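Local structure of Sn-glycerol-3-phosphate ABC transporter substrate-binding protein UspB (Mycobacterium tuberculosis, 4MFI) at residues T154-Y159 and F287-L292; S196-A201 and S268-T273; P300-G305 and P376-Q381; A167-R172 and P185-V190. The protein binds glycerophosphocholine as the extracellular substrate-binding subunit of an ABC transporter and probably hands it to the membrane subunits for import. One frame throughout, in Å; residues are numbered along the deposited sequence.

Overall arrangement
Interactions 1, 2 and 4 share one lobe of this two-lobed solute-binding protein, and interaction 3 sits nearest the middle of the chain. Strand 144-160 is the common element: it takes 287-290 on one edge in interaction 1 and 268-272 on the other, so the centres of interactions 1 and 2 are about 9 Å apart. Interaction 3 touches the start of 154-159 through Cys302 and Pro303, centres about 14 Å apart, probably near the cleft between the lobes, where relatives hold their ligand. Interaction 4 is peripheral, about 27 Å centre to centre from interaction 3, but meets interaction 1 through Tyr159 and Asp171 and interaction 2 through Leu187 and Ala197, centres about 15 Å apart.

Interaction 1 (T154-Y159 and F287-L292); sequences TPLFYY and FGAAPL
An antiparallel strand pair in the mixed sheet of the solute-binding-protein fold brings Phe157 opposite Ala290 and Tyr159 opposite Gly288. Both are hydrogen-bonded pairs: Phe157 N reaches Ala290 O at 2.9 Å and Ala290 N returns to Phe157 O at 2.8 Å, while Tyr159 and Gly288 exchange a second couple of bonds. Between them Tyr158 and Ala289 form a non-hydrogen-bonded pair, where Tyr158 CA-H points at Gly288 O and Ala289 CA-H at Phe157 O. Beyond the paired residues, CD1 of Leu292 reaches Pro155, 3.9 Å from its CB. On the face carrying Tyr158 and Ala289, Leu156 lays its CD2 branch 3.8 Å from Ala289 CB. The Tyr158 ring meets Phe287 CE2 at its edge, near its own plane, and its hydroxyl bonds to Ser272 O on the strand beyond. On the other face Phe157 touches Ala290 through CB alone; its ring leads away to meet Phe180 edge-to-face. Tyr159 is different. With CG held between its backbone N and carbonyl carbon (chi1 68°), its ring swings across the neighbouring strand, and its OH continues to Asp171. The absence of a side chain at 288 lets the ring lie close: Gly288 CA stands over one face, 3.9 Å from the ring centroid and 21° off the normal.

Interaction 2 (S196-A201 and S268-T273); sequences SAHGWA and SAVAST
Where the edge of the 198-201/251-254 strand pair meets strand 268-272, the neighbour of 144-160 in the mixed sheet of this alpha/beta lobe, Ser268 is gripped by Ala197 and His198; farther along, the two nearly parallel strands stand apart and water fills in. The tight end centres on Ser268 OG. The hydroxyl donates to Ala197 O at 2.8 Å and accepts from His198 ND1 at 2.9 Å, so both of its roles are used. With CG of His198 anti to the backbone N (chi1 -166°), ND1 is carried over to the serine hydroxyl. The imidazole meets that oxygen edge-on, within 3° of the ring plane, and the N-H is almost straight at 171°. Gly199 N adds a direct backbone bond to Ser268 O at 3.0 Å. Around the imidazole, Phe180 meets the ring edge-to-face, and His198 CD2 rests over the rim of one face of the Trp200 indole, whose NE1 bonds to Ser244 OG. Past Ala269 the two backbones no longer bond directly. One water donates to Gly199 O and accepts from Val270 N. The next water accepts from Ala201 N at 3.0 Å and donates to Val270 O at 2.9 Å, so that pairs of backbone groups on both strands are joined through single oxygens. The first of these waters also lies 2.9 Å from His198 NE2.

Interaction 3 (P300-G305 and P376-Q381); sequences PACPTG and PHTRTQ
Pro300, Cys302 and Thr304 of the loop leading into strand 307-310 face His377, Thr378 and Arg379 of the loop after helix 366-374. A single direct hydrogen bond crosses: Arg379 N gives to Cys302 O at 2.9 Å, somewhat bent at 146°. Alongside it a weaker CA-H contact runs from Pro303 CA to Arg379 O, 3.5 Å long. Apolar packing flanks this backbone meeting. Pro300 CB lies 4.0 Å from Arg379 CB, Pro303 CB touches Gln381 CG, and the side chains of Thr304 and Thr378 cross at about a right angle, CG2 of Thr304 lying 3.7 Å from CB of Thr378. Water makes up the rest. One molecule links Ala301 N to His377 O; another accepts from Gln381 NE2 and donates to Thr304 OG1, each at 2.9 Å. At the far end Arg379, extended from CG to NE, holds a water in its guanidinium plane through NH1; a further link from that water to Pro300 O is doubtful. Outside partners take up the polar ends: Thr304 OG1 bonds to Asp138 and Thr378 OG1 to Ser134, Gln381 binds Arg385 and Asp102, and Trp215 makes a cation-pi contact with Arg379. With one direct bond and others carried by water, this junction of loops leans on solvent and outside partners more than on bonds between the segments themselves.

Interaction 4 (A167-R172 and P185-V190); sequences AGLPDR and PELQRV
Ala167, its CA 5.6 Å from that of Leu187, lies against the side of helix 177-191 just before Gly168, which at phi 72° ends helix 161-166 in a Schellman motif and leads the chain on to Leu169. The methyl of Ala167 enters among three side chains on one side of the helix, at positions 186, 187 and 190: its CB is 3.6 Å from Glu186 CG, 3.8 Å from Leu187 CD2 and 4.1 Å from Val190 CG2. Leu169 follows, its CD1 branch 3.8 Å from the CD2 of Leu187, so that Leu187 is touched by both residues. No hydrogen bond crosses between the segments. Glu186 offers its aliphatic stem instead, and because the chain bends at chi2 (70°) its carboxylate turns along its own helix. There Arg189 takes it side-on in a salt bridge, NE to OE1 and NH2 to OE2, the second at 2.7 Å. Both nitrogens approach from above the carboxylate plane, yet the oxygens lie in the guanidinium plane, so two bonds fix the rotation of the arginine. CG1 of Val190 covers part of one guanidinium face. Deeper in, Leu187 also packs on Trp164 and Ala163 of helix 161-166 and on Ala197 just before strand 198-201, while Leu169 lies against Trp164 and Trp183, joining the two helices at the edge of the lobe.

Interaction 1 (T154-Y159 and F287-L292)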
loop_
_atom_site.group_PDB
_atom_site.type_symbol
_atom_site.label_atom_id
_atom_site.label_comp_id
_atom_site.label_asym_id
_atom_site.label_seq_id
_atom_site.Cartn_x
_atom_site.Cartn_y
_atom_site.Cartn_z
ATOM N N THR A 154 2.923 -1.580 3.777
ATOM C CA THR A 154 1.759 -1.407 4.642
ATOM C C THR A 154 2.022 -0.215 5.550
ATOM O O THR A 154 3.158 0.256 5.652
ATOM C CB THR A 154 1.501 -2.620 5.571
ATOM O OG1 THR A 154 2.474 -2.629 6.620
ATOM C CG2 THR A 154 1.525 -3.938 4.814
ATOM N N PRO A 155 0.980 0.276 6.227
ATOM C CA PRO A 155 1.267 1.220 7.308
ATOM C C PRO A 155 1.962 0.520 8.481
ATOM O O PRO A 155 1.880 -0.706 8.641
ATOM C CB PRO A 155 -0.129 1.699 7.722
ATOM C CG PRO A 155 -0.969 1.499 6.490
ATOM C CD PRO A 155 -0.462 0.199 5.937
ATOM N N LEU A 156 2.642 1.317 9.294
ATOM C CA LEU A 156 3.376 0.835 10.454
ATOM C C LEU A 156 3.245 1.898 11.540
ATOM O O LEU A 156 3.172 3.087 11.232
ATOM C CB LEU A 156 4.842 0.647 10.073
ATOM C CG LEU A 156 5.700 -0.227 10.978
ATOM C CD1 LEU A 156 5.127 -1.631 11.057
ATOM C CD2 LEU A 156 7.136 -0.253 10.453
ATOM N N PHE A 157 3.195 1.476 12.803
ATOM C CA PHE A 157 3.084 2.409 13.925
ATOM C C PHE A 157 4.478 2.667 14.494
ATOM O O PHE A 157 5.096 1.778 15.073
ATOM C CB PHE A 157 2.140 1.838 14.997
ATOM C CG PHE A 157 1.763 2.821 16.073
ATOM C CD1 PHE A 157 2.633 3.098 17.127
ATOM C CD2 PHE A 157 0.523 3.454 16.050
ATOM C CE1 PHE A 157 2.281 4.019 18.127
ATOM C CE2 PHE A 157 0.158 4.358 17.048
ATOM C CZ PHE A 157 1.040 4.646 18.084
ATOM N N TYR A 158 4.977 3.882 14.305
ATOM C CA TYR A 158 6.298 4.265 14.782
ATOM C C TYR A 158 6.166 4.975 16.119
ATOM O O TYR A 158 5.279 5.818 16.289
ATOM C CB TYR A 158 6.962 5.209 13.778
ATOM C CG TYR A 158 7.280 4.587 12.435
ATOM C CD1 TYR A 158 8.520 4.001 12.205
ATOM C CD2 TYR A 158 6.355 4.600 11.386
ATOM C CE1 TYR A 158 8.842 3.445 10.982
ATOM C CE2 TYR A 158 6.668 4.029 10.144
ATOM C CZ TYR A 158 7.917 3.451 9.953
ATOM O OH TYR A 158 8.266 2.893 8.736
ATOM N N TYR A 159 7.048 4.667 17.065
ATOM C CA TYR A 159 6.998 5.346 18.360
ATOM C C TYR A 159 8.363 5.671 18.943
ATOM O O TYR A 159 9.326 4.917 18.780
ATOM C CB TYR A 159 6.119 4.600 19.373
ATOM C CG TYR A 159 6.615 3.249 19.859
ATOM C CD1 TYR A 159 6.385 2.085 19.124
ATOM C CD2 TYR A 159 7.269 3.128 21.082
ATOM C CE1 TYR A 159 6.815 0.840 19.592
ATOM C CE2 TYR A 159 7.697 1.897 21.556
ATOM C CZ TYR A 159 7.478 0.757 20.807
ATOM O OH TYR A 159 7.906 -0.461 21.290
ATOM N N PHE A 287 13.816 4.273 18.763
ATOM C CA PHE A 287 12.421 4.179 18.358
ATOM C C PHE A 287 11.987 2.737 18.151
ATOM O O PHE A 287 12.805 1.839 17.896
ATOM C CB PHE A 287 12.126 5.043 17.114
ATOM C CG PHE A 287 12.662 4.475 15.826
ATOM C CD1 PHE A 287 13.971 4.715 15.439
ATOM C CD2 PHE A 287 11.844 3.730 14.990
ATOM C CE1 PHE A 287 14.465 4.200 14.252
ATOM C CE2 PHE A 287 12.331 3.206 13.797
ATOM C CZ PHE A 287 13.643 3.447 13.425
ATOM N N GLY A 288 10.688 2.519 18.284
ATOM C CA GLY A 288 10.095 1.229 18.019
ATOM C C GLY A 288 9.194 1.253 16.799
ATOM O O GLY A 288 8.730 2.306 16.339
ATOM N N ALA A 289 8.968 0.064 16.260
ATOM C CA ALA A 289 7.963 -0.152 15.237
ATOM C C ALA A 289 6.992 -1.178 15.782
ATOM O O ALA A 289 7.404 -2.148 16.413
ATOM C CB ALA A 289 8.601 -0.652 13.960
ATOM N N ALA A 290 5.705 -0.948 15.545
ATOM C CA ALA A 290 4.648 -1.825 16.016
ATOM C C ALA A 290 3.629 -2.015 14.905
ATOM O O ALA A 290 3.431 -1.119 14.069
ATOM C CB ALA A 290 3.977 -1.218 17.242
ATOM N N PRO A 291 2.967 -3.179 14.885
ATOM C CA PRO A 291 1.838 -3.319 13.966
ATOM C C PRO A 291 0.730 -2.377 14.400
ATOM O O PRO A 291 0.673 -1.960 15.568
ATOM C CB PRO A 291 1.405 -4.777 14.163
ATOM C CG PRO A 291 1.821 -5.106 15.544
ATOM C CD PRO A 291 3.103 -4.336 15.785
ATOM N N LEU A 292 -0.144 -2.026 13.470
ATOM C CA LEU A 292 -1.305 -1.231 13.832
ATOM C C LEU A 292 -2.181 -2.049 14.780
ATOM O O LEU A 292 -2.205 -3.276 14.696
ATOM C CB LEU A 292 -2.097 -0.831 12.589
ATOM C CG LEU A 292 -1.635 0.430 11.847
ATOM C CD1 LEU A 292 -0.185 0.367 11.372
ATOM C CD2 LEU A 292 -2.590 0.695 10.695
#

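Interaction 2 (S196-A201 and S268-T273)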
loop_
_atom_site.group_PDB
_atom_site.type_symbol
_atom_site.label_atom_id
_atom_site.label_comp_id
_atom_site.label_asym_id
_atom_site.label_seq_id
_atom_site.Cartn_x
_atom_site.Cartn_y
_atom_site.Cartn_z
ATOM N N SER A 196 3.907 17.137 19.254
ATOM C CA SER A 196 2.654 16.390 19.396
ATOM C C SER A 196 2.908 14.949 19.781
ATOM O O SER A 196 3.952 14.383 19.438
ATOM C CB SER A 196 1.852 16.420 18.089
ATOM O OG SER A 196 1.400 17.728 17.801
ATOM N N ALA A 197 1.941 14.355 20.476
ATOM C CA ALA A 197 1.990 12.934 20.819
ATOM C C ALA A 197 1.890 12.055 19.575
ATOM O O ALA A 197 2.453 10.957 19.542
ATOM C CB ALA A 197 0.864 12.584 21.786
ATOM N N HIS A 198 1.141 12.521 18.575
ATOM C CA HIS A 198 0.845 11.712 17.393
ATOM C C HIS A 198 0.691 12.625 16.199
ATOM O O HIS A 198 0.101 13.695 16.312
ATOM C CB HIS A 198 -0.452 10.909 17.607
ATOM C CG HIS A 198 -0.653 9.812 16.608
ATOM N ND1 HIS A 198 0.124 8.674 16.592
ATOM C CD2 HIS A 198 -1.545 9.674 15.594
ATOM C CE1 HIS A 198 -0.278 7.880 15.613
ATOM N NE2 HIS A 198 -1.288 8.465 14.990
ATOM N N GLY A 199 1.231 12.209 15.059
ATOM C CA GLY A 199 0.970 12.911 13.812
ATOM C C GLY A 199 0.173 12.030 12.875
ATOM O O GLY A 199 0.477 10.849 12.714
ATOM N N TRP A 200 -0.852 12.621 12.269
ATOM C CA TRP A 200 -1.617 11.994 11.192
ATOM C C TRP A 200 -1.097 12.510 9.865
ATOM O O TRP A 200 -0.793 13.695 9.733
ATOM C CB TRP A 200 -3.098 12.368 11.299
ATOM C CG TRP A 200 -3.808 11.792 12.490
ATOM C CD1 TRP A 200 -4.166 12.452 13.635
ATOM C CD2 TRP A 200 -4.267 10.442 12.642
ATOM N NE1 TRP A 200 -4.805 11.592 14.493
ATOM C CE2 TRP A 200 -4.892 10.354 13.905
ATOM C CE3 TRP A 200 -4.204 9.299 11.838
ATOM C CZ2 TRP A 200 -5.441 9.168 14.386
ATOM C CZ3 TRP A 200 -4.759 8.120 12.315
ATOM C CH2 TRP A 200 -5.364 8.062 13.578
ATOM N N ALA A 201 -1.036 11.636 8.862
ATOM C CA ALA A 201 -0.626 12.061 7.529
ATOM C C ALA A 201 -1.562 13.138 6.983
ATOM O O ALA A 201 -2.733 13.223 7.380
ATOM C CB ALA A 201 -0.618 10.876 6.589
ATOM N N SER A 268 4.862 9.795 17.920
ATOM C CA SER A 268 4.421 8.604 17.208
ATOM C C SER A 268 3.702 8.997 15.928
ATOM O O SER A 268 3.270 10.149 15.770
ATOM C CB SER A 268 3.509 7.739 18.091
ATOM O OG SER A 268 2.304 8.408 18.428
ATOM N N ALA A 269 3.554 8.033 15.024
ATOM C CA ALA A 269 2.936 8.275 13.727
ATOM C C ALA A 269 2.675 6.964 13.035
ATOM O O ALA A 269 3.439 6.019 13.189
ATOM C CB ALA A 269 3.858 9.125 12.856
ATOM N N VAL A 270 1.586 6.908 12.273
ATOM C CA VAL A 270 1.382 5.826 11.319
ATOM C C VAL A 270 1.879 6.292 9.956
ATOM O O VAL A 270 1.396 7.277 9.397
ATOM C CB VAL A 270 -0.092 5.386 11.243
ATOM C CG1 VAL A 270 -0.286 4.353 10.136
ATOM C CG2 VAL A 270 -0.538 4.819 12.583
ATOM N N ALA A 271 2.884 5.595 9.447
ATOM C CA ALA A 271 3.476 5.927 8.165
ATOM C C ALA A 271 3.801 4.636 7.431
ATOM O O ALA A 271 3.634 3.553 7.976
ATOM C CB ALA A 271 4.731 6.776 8.360
ATOM N N SER A 272 4.272 4.740 6.198
ATOM C CA SER A 272 4.558 3.533 5.436
ATOM C C SER A 272 5.752 2.761 5.974
ATOM O O SER A 272 6.702 3.344 6.515
ATOM C CB SER A 272 4.819 3.892 3.976
ATOM O OG SER A 272 5.017 2.733 3.190
ATOM N N THR A 273 5.707 1.442 5.801
ATOM C CA THR A 273 6.893 0.610 5.975
ATOM C C THR A 273 8.023 1.095 5.058
ATOM O O THR A 273 9.204 0.884 5.350
ATOM C CB THR A 273 6.587 -0.877 5.676
ATOM O OG1 THR A 273 5.892 -0.984 4.426
ATOM C CG2 THR A 273 5.724 -1.469 6.766
HETATM O O HOH W 1 -0.825 8.602 12.149
HETATM O O HOH W 2 -1.103 8.697 9.451
#

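Interaction 3 (P300-G305 and P376-Q381)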
loop_
_atom_site.group_PDB
_atom_site.type_symbol
_atom_site.label_atom_id
_atom_site.label_comp_id
_atom_site.label_asym_id
_atom_site.label_seq_id
_atom_site.Cartn_x
_atom_site.Cartn_y
_atom_site.Cartn_z
ATOM N N PRO A 300 -8.182 -8.137 11.277
ATOM C CA PRO A 300 -7.215 -7.308 10.552
ATOM C C PRO A 300 -7.690 -5.868 10.400
ATOM O O PRO A 300 -8.830 -5.616 9.989
ATOM C CB PRO A 300 -7.144 -7.968 9.172
ATOM C CG PRO A 300 -7.554 -9.360 9.394
ATOM C CD PRO A 300 -8.532 -9.359 10.537
ATOM N N ALA A 301 -6.811 -4.933 10.734
ATOM C CA ALA A 301 -7.148 -3.517 10.634
ATOM C C ALA A 301 -5.962 -2.751 10.092
ATOM O O ALA A 301 -5.618 -1.670 10.572
ATOM C CB ALA A 301 -7.601 -2.966 11.982
ATOM N N CYS A 302 -5.339 -3.332 9.072
ATOM C CA CYS A 302 -4.171 -2.746 8.436
ATOM C C CYS A 302 -4.248 -3.023 6.943
ATOM O O CYS A 302 -4.314 -4.177 6.540
ATOM C CB CYS A 302 -2.897 -3.369 9.004
ATOM S SG CYS A 302 -1.378 -2.652 8.322
ATOM N N PRO A 303 -4.236 -1.969 6.116
ATOM C CA PRO A 303 -4.291 -2.179 4.668
ATOM C C PRO A 303 -2.915 -2.487 4.107
ATOM O O PRO A 303 -1.893 -2.348 4.789
ATOM C CB PRO A 303 -4.749 -0.815 4.147
ATOM C CG PRO A 303 -4.106 0.140 5.110
ATOM C CD PRO A 303 -4.214 -0.536 6.460
ATOM N N THR A 304 -2.896 -2.909 2.853
ATOM C CA THR A 304 -1.650 -2.986 2.111
ATOM C C THR A 304 -1.609 -1.831 1.117
ATOM O O THR A 304 -2.592 -1.102 0.958
ATOM C CB THR A 304 -1.563 -4.297 1.362
ATOM O OG1 THR A 304 -2.651 -4.352 0.444
ATOM C CG2 THR A 304 -1.666 -5.468 2.338
ATOM N N GLY A 305 -0.474 -1.660 0.449
ATOM C CA GLY A 305 -0.303 -0.580 -0.501
ATOM C C GLY A 305 0.790 -0.907 -1.496
ATOM O O GLY A 305 1.445 -1.949 -1.396
ATOM N N PRO A 376 0.296 -11.287 7.556
ATOM C CA PRO A 376 -0.873 -12.176 7.613
ATOM C C PRO A 376 -2.085 -11.510 8.256
ATOM O O PRO A 376 -3.166 -12.101 8.268
ATOM C CB PRO A 376 -0.399 -13.327 8.511
ATOM C CG PRO A 376 1.081 -13.256 8.482
ATOM C CD PRO A 376 1.412 -11.815 8.359
ATOM N N HIS A 377 -1.900 -10.299 8.775
ATOM C CA HIS A 377 -2.941 -9.599 9.517
ATOM C C HIS A 377 -3.363 -8.330 8.806
ATOM O O HIS A 377 -3.756 -7.343 9.417
ATOM C CB HIS A 377 -2.436 -9.309 10.924
ATOM C CG HIS A 377 -1.934 -10.526 11.623
ATOM N ND1 HIS A 377 -2.770 -11.536 12.043
ATOM C CD2 HIS A 377 -0.678 -10.918 11.943
ATOM C CE1 HIS A 377 -2.055 -12.489 12.615
ATOM N NE2 HIS A 377 -0.783 -12.139 12.565
ATOM N N THR A 378 -3.282 -8.381 7.490
ATOM C CA THR A 378 -3.688 -7.257 6.658
ATOM C C THR A 378 -4.989 -7.576 5.925
ATOM O O THR A 378 -5.414 -8.732 5.854
ATOM C CB THR A 378 -2.585 -6.853 5.650
ATOM O OG1 THR A 378 -2.174 -8.003 4.904
ATOM C CG2 THR A 378 -1.378 -6.279 6.376
ATOM N N ARG A 379 -5.608 -6.535 5.374
ATOM C CA ARG A 379 -6.930 -6.616 4.766
ATOM C C ARG A 379 -6.871 -5.841 3.453
ATOM O O ARG A 379 -6.205 -4.800 3.377
ATOM C CB ARG A 379 -7.957 -5.985 5.737
ATOM C CG ARG A 379 -9.372 -5.701 5.197
ATOM C CD ARG A 379 -10.332 -5.301 6.335
ATOM N NE ARG A 379 -11.588 -4.740 5.828
ATOM C CZ ARG A 379 -12.637 -4.414 6.578
ATOM N NH1 ARG A 379 -12.624 -4.620 7.891
ATOM N NH2 ARG A 379 -13.718 -3.896 6.007
ATOM N N THR A 380 -7.546 -6.344 2.421
ATOM C CA THR A 380 -7.642 -5.613 1.154
ATOM C C THR A 380 -8.407 -4.301 1.340
ATOM O O THR A 380 -9.259 -4.168 2.233
ATOM C CB THR A 380 -8.283 -6.458 0.038
ATOM O OG1 THR A 380 -9.576 -6.889 0.467
ATOM C CG2 THR A 380 -7.419 -7.690 -0.285
ATOM N N GLN A 381 -8.075 -3.319 0.514
ATOM C CA GLN A 381 -8.590 -1.971 0.703
ATOM C C GLN A 381 -10.051 -1.793 0.301
ATOM O O GLN A 381 -10.583 -2.542 -0.516
ATOM C CB GLN A 381 -7.734 -0.973 -0.065
ATOM C CG GLN A 381 -6.299 -0.897 0.411
ATOM C CD GLN A 381 -5.578 0.272 -0.205
ATOM O OE1 GLN A 381 -5.908 1.430 0.081
ATOM N NE2 GLN A 381 -4.613 -0.011 -1.084
HETATM O O HOH W 3 -11.258 -6.093 9.825
HETATM O O HOH W 4 -4.321 -5.969 11.575
HETATM O O HOH W 5 -3.768 -2.709 -1.639
HETATM O O HOH W 6 -5.018 -3.806 1.524
#

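Interaction 4 (A167-R172 and P185-V190)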
loop_
_atom_site.group_PDB
_atom_site.type_symbol
_atom_site.label_atom_id
_atom_site.label_comp_id
_atom_site.label_asym_id
_atom_site.label_seq_id
_atom_site.Cartn_x
_atom_site.Cartn_y
_atom_site.Cartn_z
ATOM N N ALA A 167 6.370 8.926 29.617
ATOM C CA ALA A 167 4.932 8.831 29.826
ATOM C C ALA A 167 4.529 7.597 30.649
ATOM O O ALA A 167 3.342 7.395 30.935
ATOM C CB ALA A 167 4.206 8.848 28.488
ATOM N N GLY A 168 5.507 6.766 31.021
ATOM C CA GLY A 168 5.232 5.584 31.829
ATOM C C GLY A 168 4.506 4.464 31.095
ATOM O O GLY A 168 3.818 3.642 31.703
ATOM N N LEU A 169 4.678 4.418 29.784
ATOM C CA LEU A 169 4.004 3.428 28.958
ATOM C C LEU A 169 4.814 2.142 28.856
ATOM O O LEU A 169 6.045 2.167 28.960
ATOM C CB LEU A 169 3.762 4.007 27.564
ATOM C CG LEU A 169 2.997 5.329 27.520
ATOM C CD1 LEU A 169 2.828 5.786 26.076
ATOM C CD2 LEU A 169 1.641 5.209 28.226
ATOM N N PRO A 170 4.132 1.006 28.648
ATOM C CA PRO A 170 4.874 -0.227 28.356
ATOM C C PRO A 170 5.564 -0.110 26.998
ATOM O O PRO A 170 5.109 0.669 26.145
ATOM C CB PRO A 170 3.778 -1.292 28.312
ATOM C CG PRO A 170 2.541 -0.535 27.901
ATOM C CD PRO A 170 2.671 0.813 28.557
ATOM N N ASP A 171 6.649 -0.855 26.799
ATOM C CA ASP A 171 7.423 -0.751 25.563
ATOM C C ASP A 171 6.776 -1.568 24.445
ATOM O O ASP A 171 7.237 -2.658 24.089
ATOM C CB ASP A 171 8.873 -1.179 25.787
ATOM C CG ASP A 171 9.735 -0.983 24.554
ATOM O OD1 ASP A 171 9.339 -0.202 23.658
ATOM O OD2 ASP A 171 10.814 -1.605 24.481
ATOM N N ARG A 172 5.704 -1.013 23.894
ATOM C CA ARG A 172 4.948 -1.643 22.816
ATOM C C ARG A 172 4.036 -0.601 22.195
ATOM O O ARG A 172 3.757 0.435 22.801
ATOM C CB ARG A 172 4.094 -2.796 23.359
ATOM C CG ARG A 172 3.146 -2.383 24.482
ATOM C CD ARG A 172 2.054 -3.424 24.649
ATOM N NE ARG A 172 1.184 -3.180 25.795
ATOM C CZ ARG A 172 0.109 -2.393 25.766
ATOM N NH1 ARG A 172 -0.205 -1.730 24.657
ATOM N NH2 ARG A 172 -0.638 -2.246 26.854
ATOM N N PRO A 185 -2.913 12.156 25.839
ATOM C CA PRO A 185 -2.667 13.362 26.639
ATOM C C PRO A 185 -1.404 13.279 27.494
ATOM O O PRO A 185 -0.727 14.294 27.660
ATOM C CB PRO A 185 -3.918 13.450 27.517
ATOM C CG PRO A 185 -4.994 12.863 26.626
ATOM C CD PRO A 185 -4.307 11.692 25.968
ATOM N N GLU A 186 -1.073 12.100 28.014
ATOM C CA GLU A 186 0.173 11.976 28.766
ATOM C C GLU A 186 1.383 12.118 27.858
ATOM O O GLU A 186 2.365 12.770 28.216
ATOM C CB GLU A 186 0.235 10.662 29.546
ATOM C CG GLU A 186 1.525 10.472 30.346
ATOM C CD GLU A 186 1.667 11.392 31.558
ATOM O OE1 GLU A 186 0.837 12.307 31.762
ATOM O OE2 GLU A 186 2.633 11.181 32.319
ATOM N N LEU A 187 1.321 11.517 26.675
ATOM C CA LEU A 187 2.394 11.707 25.703
ATOM C C LEU A 187 2.527 13.178 25.317
ATOM O O LEU A 187 3.637 13.680 25.147
ATOM C CB LEU A 187 2.165 10.837 24.468
ATOM C CG LEU A 187 2.491 9.352 24.655
ATOM C CD1 LEU A 187 1.849 8.544 23.539
ATOM C CD2 LEU A 187 4.008 9.145 24.690
ATOM N N GLN A 188 1.407 13.884 25.201
ATOM C CA GLN A 188 1.468 15.314 24.898
ATOM C C GLN A 188 2.180 16.103 26.005
ATOM O O GLN A 188 2.966 17.013 25.724
ATOM C CB GLN A 188 0.066 15.882 24.658
ATOM C CG GLN A 188 0.059 17.349 24.249
ATOM C CD GLN A 188 0.789 17.599 22.943
ATOM O OE1 GLN A 188 0.504 16.957 21.928
ATOM N NE2 GLN A 188 1.740 18.527 22.961
ATOM N N ARG A 189 1.907 15.760 27.260
ATOM C CA ARG A 189 2.592 16.407 28.375
ATOM C C ARG A 189 4.096 16.197 28.267
ATOM O O ARG A 189 4.882 17.129 28.494
ATOM C CB ARG A 189 2.089 15.845 29.706
ATOM C CG ARG A 189 2.711 16.517 30.918
ATOM C CD ARG A 189 2.242 15.883 32.218
ATOM N NE ARG A 189 2.783 14.540 32.403
ATOM C CZ ARG A 189 4.013 14.288 32.836
ATOM N NH1 ARG A 189 4.837 15.290 33.122
ATOM N NH2 ARG A 189 4.422 13.033 32.976
ATOM N N VAL A 190 4.514 14.976 27.936
ATOM C CA VAL A 190 5.946 14.698 27.985
ATOM C C VAL A 190 6.716 15.210 26.772
ATOM O O VAL A 190 7.932 15.356 26.853
ATOM C CB VAL A 190 6.292 13.209 28.271
ATOM C CG1 VAL A 190 5.610 12.725 29.547
ATOM C CG2 VAL A 190 5.947 12.335 27.097
#